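PDB 5JFQ: geranylgeranyl pyrophosphate synthase from Geoglobus acetivorans, which catalyses the magnesium-dependent addition of three isopentenyl diphosphate units to dimethylallyl diphosphate, giving geranylgeranyl diphosphate as the major product and some farnesyl diphosphate. Local coordinates for residues L115-L123 against A136-C144; Y168-T176 against I206-D217. All blocks are in the same frame, centred on the assembly; numbering follows the deposited sequence.

Contact 1 of 2, residues L115-L123 against A136-C144; sequences LYAEAFEIL and AVSKLARVC
Leu123 and Phe120 fill the closed end of this nearly antiparallel helix pair, whose axes make 157°. With CG trans to its own N (chi1 175°), Leu123 reaches straight across, and its CD2 meets Val137 CG2 at 3.5 Å and Leu140 CD2 at 3.7 Å, while its other methyl faces Ala136. One turn back, Phe120 presents a ring edge rather than a face: CZ meets Ala141 CA at 3.7 Å, and Val137 O also lies at that edge, near the ring plane. Here the backbones come nearest, Phe120 CA and Val137 CA being 7.0 Å apart.

Toward Tyr116 the pair opens, with 9.3 Å between Tyr116 CA and Cys144 CA. The phenol bridges the wider gap in a sulfur-aromatic contact, its CE1 3.7 Å from Cys144 SG, though its hydroxyl is hydrogen-bonded to Asp113 O of the second subunit. On the partly exposed flank, Glu121 and Arg142 turn away from the pair and form salt bridges with Arg142 and Glu121 of the second subunit, respectively.

The pair is thus built into the dimer interface, where Phe120 stacks on Phe120 of the second subunit. Within the chain, helix 67-88 packs against Ala119 and Leu123, and helix 165-190 against Leu123, Ala136 and Leu140.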
loop_
_atom_site.group_PDB
_atom_site.type_symbol
_atom_site.label_atom_id
_atom_site.label_comp_id
_atom_site.label_asym_id
_atom_site.label_seq_id
_atom_site.Cartn_x
_atom_site.Cartn_y
_atom_site.Cartn_z
ATOM N N LEU B 115 -3.864 -6.493 0.319
ATOM C CA LEU B 115 -4.992 -5.906 1.028
ATOM C C LEU B 115 -5.068 -4.404 0.779
ATOM O O LEU B 115 -6.152 -3.853 0.537
ATOM C CB LEU B 115 -4.872 -6.215 2.525
ATOM C CG LEU B 115 -5.114 -7.692 2.890
ATOM C CD1 LEU B 115 -4.742 -8.006 4.346
ATOM C CD2 LEU B 115 -6.563 -8.116 2.595
ATOM N N TYR B 116 -3.915 -3.730 0.814
ATOM C CA TYR B 116 -3.872 -2.277 0.651
ATOM C C TYR B 116 -4.497 -1.856 -0.675
ATOM O O TYR B 116 -5.350 -0.970 -0.714
ATOM C CB TYR B 116 -2.417 -1.809 0.737
ATOM C CG TYR B 116 -2.122 -0.405 1.256
ATOM C CD1 TYR B 116 -3.116 0.566 1.445
ATOM C CD2 TYR B 116 -0.803 -0.057 1.540
ATOM C CE1 TYR B 116 -2.778 1.852 1.914
ATOM C CE2 TYR B 116 -0.449 1.196 1.992
ATOM C CZ TYR B 116 -1.417 2.146 2.191
ATOM O OH TYR B 116 -0.962 3.365 2.664
ATOM N N ALA B 117 -4.067 -2.472 -1.779
ATOM C CA ALA B 117 -4.677 -2.166 -3.067
ATOM C C ALA B 117 -6.131 -2.628 -3.099
ATOM O O ALA B 117 -7.010 -1.912 -3.605
ATOM C CB ALA B 117 -3.881 -2.812 -4.208
ATOM N N GLU B 118 -6.405 -3.815 -2.544
ATOM C CA GLU B 118 -7.756 -4.345 -2.604
ATOM C C GLU B 118 -8.743 -3.388 -1.960
ATOM O O GLU B 118 -9.879 -3.253 -2.439
ATOM C CB GLU B 118 -7.811 -5.728 -1.960
ATOM C CG GLU B 118 -7.417 -6.851 -2.912
ATOM C CD GLU B 118 -7.367 -8.232 -2.245
ATOM O OE1 GLU B 118 -6.955 -8.329 -1.055
ATOM O OE2 GLU B 118 -7.726 -9.228 -2.928
ATOM N N ALA B 119 -8.302 -2.654 -0.935
ATOM C CA ALA B 119 -9.195 -1.729 -0.244
ATOM C C ALA B 119 -9.616 -0.588 -1.156
ATOM O O ALA B 119 -10.782 -0.181 -1.157
ATOM C CB ALA B 119 -8.535 -1.177 1.018
ATOM N N PHE B 120 -8.677 -0.041 -1.918
ATOM C CA PHE B 120 -9.057 1.018 -2.832
ATOM C C PHE B 120 -9.896 0.486 -3.989
ATOM O O PHE B 120 -10.739 1.214 -4.519
ATOM C CB PHE B 120 -7.816 1.744 -3.312
ATOM C CG PHE B 120 -7.253 2.655 -2.282
ATOM C CD1 PHE B 120 -7.826 3.900 -2.060
ATOM C CD2 PHE B 120 -6.198 2.246 -1.483
ATOM C CE1 PHE B 120 -7.331 4.738 -1.097
ATOM C CE2 PHE B 120 -5.687 3.087 -0.499
ATOM C CZ PHE B 120 -6.246 4.336 -0.304
ATOM N N GLU B 121 -9.713 -0.776 -4.378
ATOM C CA GLU B 121 -10.582 -1.304 -5.414
ATOM C C GLU B 121 -11.984 -1.516 -4.872
ATOM O O GLU B 121 -12.975 -1.298 -5.582
ATOM C CB GLU B 121 -10.034 -2.609 -5.981
ATOM C CG GLU B 121 -10.897 -3.161 -7.083
ATOM C CD GLU B 121 -10.468 -4.516 -7.576
ATOM O OE1 GLU B 121 -9.442 -5.036 -7.101
ATOM O OE2 GLU B 121 -11.172 -5.062 -8.450
ATOM N N ILE B 122 -12.094 -1.920 -3.608
ATOM C CA ILE B 122 -13.420 -2.137 -3.046
ATOM C C ILE B 122 -14.122 -0.803 -2.813
ATOM O O ILE B 122 -15.273 -0.618 -3.217
ATOM C CB ILE B 122 -13.323 -2.983 -1.771
ATOM C CG1 ILE B 122 -12.878 -4.397 -2.158
ATOM C CG2 ILE B 122 -14.668 -2.984 -1.044
ATOM C CD1 ILE B 122 -12.351 -5.227 -0.981
ATOM N N LEU B 123 -13.425 0.156 -2.193
ATOM C CA LEU B 123 -13.992 1.485 -2.005
ATOM C C LEU B 123 -14.589 2.019 -3.299
ATOM O O LEU B 123 -15.706 2.540 -3.302
ATOM C CB LEU B 123 -12.930 2.450 -1.477
ATOM C CG LEU B 123 -13.377 3.910 -1.341
ATOM C CD1 LEU B 123 -14.570 4.016 -0.433
ATOM C CD2 LEU B 123 -12.254 4.751 -0.795
ATOM N N ALA B 136 -13.845 10.299 -1.203
ATOM C CA ALA B 136 -13.646 9.221 -0.240
ATOM C C ALA B 136 -12.303 8.548 -0.447
ATOM O O ALA B 136 -11.622 8.194 0.523
ATOM C CB ALA B 136 -14.766 8.187 -0.337
ATOM N N VAL B 137 -11.905 8.352 -1.701
ATOM C CA VAL B 137 -10.590 7.774 -1.951
ATOM C C VAL B 137 -9.496 8.713 -1.447
ATOM O O VAL B 137 -8.535 8.281 -0.794
ATOM C CB VAL B 137 -10.442 7.448 -3.448
ATOM C CG1 VAL B 137 -8.984 7.212 -3.809
ATOM C CG2 VAL B 137 -11.297 6.246 -3.802
ATOM N N SER B 138 -9.652 10.014 -1.698
ATOM C CA SER B 138 -8.660 10.995 -1.275
ATOM C C SER B 138 -8.514 11.034 0.244
ATOM O O SER B 138 -7.389 11.094 0.778
ATOM C CB SER B 138 -9.050 12.374 -1.797
ATOM O OG SER B 138 -8.205 13.368 -1.253
ATOM N N LYS B 139 -9.646 11.003 0.955
ATOM C CA LYS B 139 -9.623 11.079 2.409
ATOM C C LYS B 139 -9.062 9.801 3.029
ATOM O O LYS B 139 -8.246 9.864 3.957
ATOM C CB LYS B 139 -11.030 11.393 2.904
ATOM C CG LYS B 139 -11.464 12.837 2.545
ATOM C CD LYS B 139 -12.979 13.032 2.653
ATOM C CE LYS B 139 -13.428 14.417 2.177
ATOM N NZ LYS B 139 -13.178 15.543 3.127
ATOM N N LEU B 140 -9.461 8.639 2.509
ATOM C CA LEU B 140 -8.940 7.374 2.999
ATOM C C LEU B 140 -7.461 7.213 2.700
ATOM O O LEU B 140 -6.737 6.573 3.466
ATOM C CB LEU B 140 -9.721 6.221 2.386
ATOM C CG LEU B 140 -9.185 4.835 2.732
ATOM C CD1 LEU B 140 -9.222 4.574 4.237
ATOM C CD2 LEU B 140 -9.968 3.783 1.995
ATOM N N ALA B 141 -6.990 7.773 1.595
ATOM C CA ALA B 141 -5.572 7.655 1.293
ATOM C C ALA B 141 -4.745 8.554 2.207
ATOM O O ALA B 141 -3.636 8.187 2.606
ATOM C CB ALA B 141 -5.324 7.981 -0.185
ATOM N N ARG B 142 -5.258 9.743 2.532
ATOM C CA ARG B 142 -4.577 10.609 3.488
ATOM C C ARG B 142 -4.567 9.971 4.865
ATOM O O ARG B 142 -3.579 10.060 5.609
ATOM C CB ARG B 142 -5.273 11.963 3.550
ATOM C CG ARG B 142 -4.908 12.895 2.428
ATOM C CD ARG B 142 -4.061 14.077 2.950
ATOM N NE ARG B 142 -3.040 13.687 3.926
ATOM C CZ ARG B 142 -1.766 13.418 3.636
ATOM N NH1 ARG B 142 -1.318 13.478 2.389
ATOM N NH2 ARG B 142 -0.924 13.086 4.610
ATOM N N VAL B 143 -5.688 9.345 5.219
ATOM C CA VAL B 143 -5.792 8.567 6.442
ATOM C C VAL B 143 -4.694 7.515 6.486
ATOM O O VAL B 143 -3.991 7.370 7.496
ATOM C CB VAL B 143 -7.212 7.961 6.523
ATOM C CG1 VAL B 143 -7.280 6.789 7.474
ATOM C CG2 VAL B 143 -8.211 9.042 6.899
ATOM N N CYS B 144 -4.495 6.800 5.377
ATOM C CA CYS B 144 -3.460 5.776 5.324
ATOM C C CYS B 144 -2.069 6.386 5.466
ATOM O O CYS B 144 -1.190 5.803 6.106
ATOM C CB CYS B 144 -3.588 4.987 4.024
ATOM S SG CYS B 144 -5.088 3.961 3.943
#

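Contact 2 of 2, residues Y168-T176 against I206-D217; sequences YLEMVRKKT and IYSGIGFQIHDD
Thr176 meets Gln213 from a wider, pi-type turn, an irregularity in a helix that otherwise runs on, at a site predicted by similarity to bind dimethylallyl diphosphate through both residues. Its OG1 makes a weak hydrogen bond of 3.4 Å to Gln213 OE1, not a settled one, since the same proton can also reach Val172 O. Gly209 has no side chain to intervene, and its CA stands 6.0 Å from Thr176 CA.

Gln213 CG, trans to the backbone N, slides past Val172 CG2; the bend at chi2 (66°) then turns the amide toward the next turn of its own helix. There NE2 donates to Asp217 OD1 at 3.0 Å, a bond bent to 142°; OD1 lies close to the amide plane and is met on its syn side, from a position tilted out of the carboxylate plane. The NE2 end is held by this bond, the OE1 end at most weakly by Thr176, while the carboxylate's other oxygen, OD2, lies 3.2 Å from Tyr168 OH, near the plane of the tyrosine ring. A leucine in place of Gln213 would probably leave Asp217 OD1 without its amide donor and the carboxylate freer to turn, and take from Thr176 OG1 one of its two possible acceptors. By sequence, Asp217 belongs to the second aspartate-rich motif of the prenyl synthase family.

Beside this polar edge the helices cross at 110° on an apolar seam. Ile210 CG2 lies 3.8 Å from both Val172 CG1 and Leu169 CD2, and the aliphatic part of Arg173 runs beside Ile206, CG to CG2 3.9 Å.

Around the crossing, helix 280-298 brings Tyr290 against Leu169 and Ile210, helix 242-249 packs on Tyr168 and Ile214, and helix 130-159 pairs Glu146 with Arg173.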
loop_
_atom_site.group_PDB
_atom_site.type_symbol
_atom_site.label_atom_id
_atom_site.label_comp_id
_atom_site.label_asym_id
_atom_site.label_seq_id
_atom_site.Cartn_x
_atom_site.Cartn_y
_atom_site.Cartn_z
ATOM N N TYR B 168 2.503 12.035 22.174
ATOM C CA TYR B 168 1.916 10.705 22.268
ATOM C C TYR B 168 0.473 10.709 21.781
ATOM O O TYR B 168 0.033 9.768 21.112
ATOM C CB TYR B 168 1.977 10.196 23.707
ATOM C CG TYR B 168 1.031 9.052 23.982
ATOM C CD1 TYR B 168 -0.276 9.286 24.410
ATOM C CD2 TYR B 168 1.433 7.738 23.801
ATOM C CE1 TYR B 168 -1.154 8.241 24.647
ATOM C CE2 TYR B 168 0.560 6.688 24.043
ATOM C CZ TYR B 168 -0.729 6.948 24.464
ATOM O OH TYR B 168 -1.602 5.915 24.707
ATOM N N LEU B 169 -0.284 11.755 22.117
ATOM C CA LEU B 169 -1.694 11.770 21.760
ATOM C C LEU B 169 -1.896 12.138 20.301
ATOM O O LEU B 169 -2.894 11.729 19.695
ATOM C CB LEU B 169 -2.470 12.719 22.672
ATOM C CG LEU B 169 -2.846 12.166 24.051
ATOM C CD1 LEU B 169 -3.615 13.199 24.830
ATOM C CD2 LEU B 169 -3.644 10.871 23.948
ATOM N N GLU B 170 -0.970 12.901 19.718
ATOM C CA GLU B 170 -1.011 13.076 18.273
ATOM C C GLU B 170 -0.701 11.764 17.565
ATOM O O GLU B 170 -1.284 11.470 16.512
ATOM C CB GLU B 170 -0.045 14.177 17.833
ATOM C CG GLU B 170 -0.187 14.542 16.358
ATOM C CD GLU B 170 -1.640 14.758 15.946
ATOM O OE1 GLU B 170 -2.407 15.346 16.742
ATOM O OE2 GLU B 170 -2.018 14.333 14.829
ATOM N N MET B 171 0.176 10.946 18.153
ATOM C CA MET B 171 0.479 9.645 17.575
ATOM C C MET B 171 -0.733 8.732 17.623
ATOM O O MET B 171 -1.027 8.039 16.648
ATOM C CB MET B 171 1.663 9.002 18.294
ATOM C CG MET B 171 2.018 7.632 17.765
ATOM S SD MET B 171 1.031 6.320 18.497
ATOM C CE MET B 171 1.490 6.468 20.238
ATOM N N VAL B 172 -1.428 8.688 18.760
ATOM C CA VAL B 172 -2.594 7.814 18.845
ATOM C C VAL B 172 -3.679 8.297 17.892
ATOM O O VAL B 172 -4.393 7.486 17.283
ATOM C CB VAL B 172 -3.107 7.700 20.296
ATOM C CG1 VAL B 172 -3.663 9.005 20.778
ATOM C CG2 VAL B 172 -4.197 6.668 20.368
ATOM N N ARG B 173 -3.793 9.614 17.717
ATOM C CA ARG B 173 -4.781 10.158 16.796
ATOM C C ARG B 173 -4.548 9.639 15.381
ATOM O O ARG B 173 -5.495 9.235 14.691
ATOM C CB ARG B 173 -4.734 11.688 16.846
ATOM C CG ARG B 173 -5.608 12.390 15.836
ATOM C CD ARG B 173 -5.065 13.771 15.510
ATOM N NE ARG B 173 -5.489 14.150 14.173
ATOM C CZ ARG B 173 -4.701 14.149 13.104
ATOM N NH1 ARG B 173 -3.425 13.812 13.223
ATOM N NH2 ARG B 173 -5.191 14.497 11.918
ATOM N N LYS B 174 -3.285 9.619 14.944
ATOM C CA LYS B 174 -2.941 9.088 13.631
ATOM C C LYS B 174 -2.972 7.560 13.615
ATOM O O LYS B 174 -3.530 6.957 12.691
ATOM C CB LYS B 174 -1.559 9.580 13.208
ATOM C CG LYS B 174 -1.418 11.062 12.962
ATOM C CD LYS B 174 -0.040 11.315 12.357
ATOM C CE LYS B 174 0.187 12.763 11.970
ATOM N NZ LYS B 174 0.418 13.655 13.141
ATOM N N LYS B 175 -2.386 6.915 14.630
ATOM C CA LYS B 175 -2.094 5.488 14.512
ATOM C C LYS B 175 -3.364 4.653 14.550
ATOM O O LYS B 175 -3.512 3.702 13.772
ATOM C CB LYS B 175 -1.119 5.038 15.608
ATOM C CG LYS B 175 -0.657 3.577 15.474
ATOM C CD LYS B 175 -0.207 3.252 14.039
ATOM C CE LYS B 175 0.021 1.751 13.789
ATOM N NZ LYS B 175 -1.208 0.901 13.798
ATOM N N THR B 176 -4.293 4.987 15.443
ATOM C CA THR B 176 -5.539 4.243 15.514
ATOM C C THR B 176 -6.795 5.111 15.436
ATOM O O THR B 176 -7.886 4.558 15.265
ATOM C CB THR B 176 -5.572 3.395 16.795
ATOM O OG1 THR B 176 -5.421 4.248 17.933
ATOM C CG2 THR B 176 -4.430 2.350 16.792
ATOM N N ILE B 206 -12.438 9.847 15.792
ATOM C CA ILE B 206 -11.109 10.018 16.356
ATOM C C ILE B 206 -11.156 9.850 17.861
ATOM O O ILE B 206 -10.400 9.061 18.444
ATOM C CB ILE B 206 -10.530 11.387 15.979
ATOM C CG1 ILE B 206 -10.199 11.423 14.494
ATOM C CG2 ILE B 206 -9.324 11.701 16.829
ATOM C CD1 ILE B 206 -11.048 12.399 13.764
ATOM N N TYR B 207 -12.043 10.600 18.509
ATOM C CA TYR B 207 -12.106 10.568 19.962
ATOM C C TYR B 207 -12.434 9.171 20.450
ATOM O O TYR B 207 -11.810 8.674 21.397
ATOM C CB TYR B 207 -13.123 11.588 20.457
ATOM C CG TYR B 207 -12.716 12.984 20.073
ATOM C CD1 TYR B 207 -11.378 13.312 19.959
ATOM C CD2 TYR B 207 -13.661 13.962 19.799
ATOM C CE1 TYR B 207 -10.983 14.567 19.604
ATOM C CE2 TYR B 207 -13.273 15.233 19.441
ATOM C CZ TYR B 207 -11.924 15.527 19.344
ATOM O OH TYR B 207 -11.512 16.791 18.985
ATOM N N SER B 208 -13.370 8.503 19.786
ATOM C CA SER B 208 -13.612 7.115 20.131
ATOM C C SER B 208 -12.336 6.298 19.994
ATOM O O SER B 208 -12.077 5.407 20.805
ATOM C CB SER B 208 -14.722 6.555 19.258
ATOM O OG SER B 208 -15.823 7.445 19.281
ATOM N N GLY B 209 -11.503 6.621 19.005
ATOM C CA GLY B 209 -10.274 5.867 18.822
ATOM C C GLY B 209 -9.301 6.066 19.966
ATOM O O GLY B 209 -8.813 5.102 20.563
ATOM N N ILE B 210 -9.022 7.322 20.302
ATOM C CA ILE B 210 -8.061 7.608 21.357
ATOM C C ILE B 210 -8.504 6.985 22.670
ATOM O O ILE B 210 -7.761 6.221 23.295
ATOM C CB ILE B 210 -7.857 9.122 21.481
ATOM C CG1 ILE B 210 -7.336 9.631 20.135
ATOM C CG2 ILE B 210 -6.911 9.428 22.632
ATOM C CD1 ILE B 210 -7.334 11.113 19.992
ATOM N N GLY B 211 -9.721 7.290 23.103
ATOM C CA GLY B 211 -10.263 6.613 24.267
ATOM C C GLY B 211 -10.183 5.104 24.149
ATOM O O GLY B 211 -9.782 4.418 25.092
ATOM N N PHE B 212 -10.544 4.568 22.979
ATOM C CA PHE B 212 -10.459 3.127 22.768
ATOM C C PHE B 212 -9.035 2.638 22.934
ATOM O O PHE B 212 -8.810 1.519 23.406
ATOM C CB PHE B 212 -10.985 2.776 21.379
ATOM C CG PHE B 212 -10.736 1.369 20.963
ATOM C CD1 PHE B 212 -11.529 0.341 21.435
ATOM C CD2 PHE B 212 -9.731 1.073 20.061
ATOM C CE1 PHE B 212 -11.311 -0.964 21.030
ATOM C CE2 PHE B 212 -9.506 -0.232 19.651
ATOM C CZ PHE B 212 -10.291 -1.249 20.139
ATOM N N GLN B 213 -8.062 3.470 22.567
ATOM C CA GLN B 213 -6.666 3.078 22.725
ATOM C C GLN B 213 -6.248 3.116 24.185
ATOM O O GLN B 213 -5.689 2.144 24.709
ATOM C CB GLN B 213 -5.762 3.995 21.900
ATOM C CG GLN B 213 -4.294 3.621 22.000
ATOM C CD GLN B 213 -4.002 2.270 21.370
ATOM O OE1 GLN B 213 -4.361 2.022 20.215
ATOM N NE2 GLN B 213 -3.361 1.383 22.131
ATOM N N ILE B 214 -6.486 4.252 24.844
ATOM C CA ILE B 214 -6.145 4.384 26.253
ATOM C C ILE B 214 -6.714 3.219 27.042
ATOM O O ILE B 214 -6.029 2.624 27.883
ATOM C CB ILE B 214 -6.644 5.733 26.791
ATOM C CG1 ILE B 214 -6.147 6.859 25.884
ATOM C CG2 ILE B 214 -6.172 5.925 28.223
ATOM C CD1 ILE B 214 -6.720 8.213 26.216
ATOM N N HIS B 215 -7.962 2.846 26.757
ATOM C CA HIS B 215 -8.534 1.713 27.468
ATOM C C HIS B 215 -7.831 0.410 27.109
ATOM O O HIS B 215 -7.743 -0.492 27.947
ATOM C CB HIS B 215 -10.027 1.602 27.190
ATOM C CG HIS B 215 -10.740 0.707 28.152
ATOM N ND1 HIS B 215 -11.272 -0.510 27.785
ATOM C CD2 HIS B 215 -10.980 0.840 29.478
ATOM C CE1 HIS B 215 -11.819 -1.086 28.841
ATOM N NE2 HIS B 215 -11.656 -0.286 29.881
ATOM N N ASP B 216 -7.320 0.289 25.883
ATOM C CA ASP B 216 -6.643 -0.947 25.504
ATOM C C ASP B 216 -5.290 -1.064 26.194
ATOM O O ASP B 216 -4.782 -2.174 26.384
ATOM C CB ASP B 216 -6.488 -1.017 23.981
ATOM C CG ASP B 216 -6.453 -2.449 23.453
ATOM O OD1 ASP B 216 -7.314 -3.276 23.829
ATOM O OD2 ASP B 216 -5.537 -2.751 22.660
ATOM N N ASP B 217 -4.694 0.070 26.565
ATOM C CA ASP B 217 -3.472 0.048 27.356
ATOM C C ASP B 217 -3.770 -0.215 28.824
ATOM O O ASP B 217 -2.941 -0.801 29.533
ATOM C CB ASP B 217 -2.726 1.371 27.191
ATOM C CG ASP B 217 -2.463 1.706 25.739
ATOM O OD1 ASP B 217 -2.390 0.760 24.925
ATOM O OD2 ASP B 217 -2.334 2.911 25.417
#

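How the contacts relate
Read from the N terminus, the chain shows how an all-helical fold can be assembled from successive local closures. Contact 1 comes first: after helix 105-123 the chain reverses, with 12 residues between the two segments, half of them helical, and pairs with helix 130-159. Contact 2 then closes a longer, mostly helical excursion of 29 residues, bringing helix 195-221 across helix 165-190. The two closures stand in series, neither nesting nor crossing. Their centres are 21 Å apart, and they do not touch, although their nearest atoms are about 5 Å apart. Helices 130-159 and 165-190, consecutive in the chain, link the dimer-facing pair of contact 1 to the crossing of contact 2 at the probable allylic-substrate site.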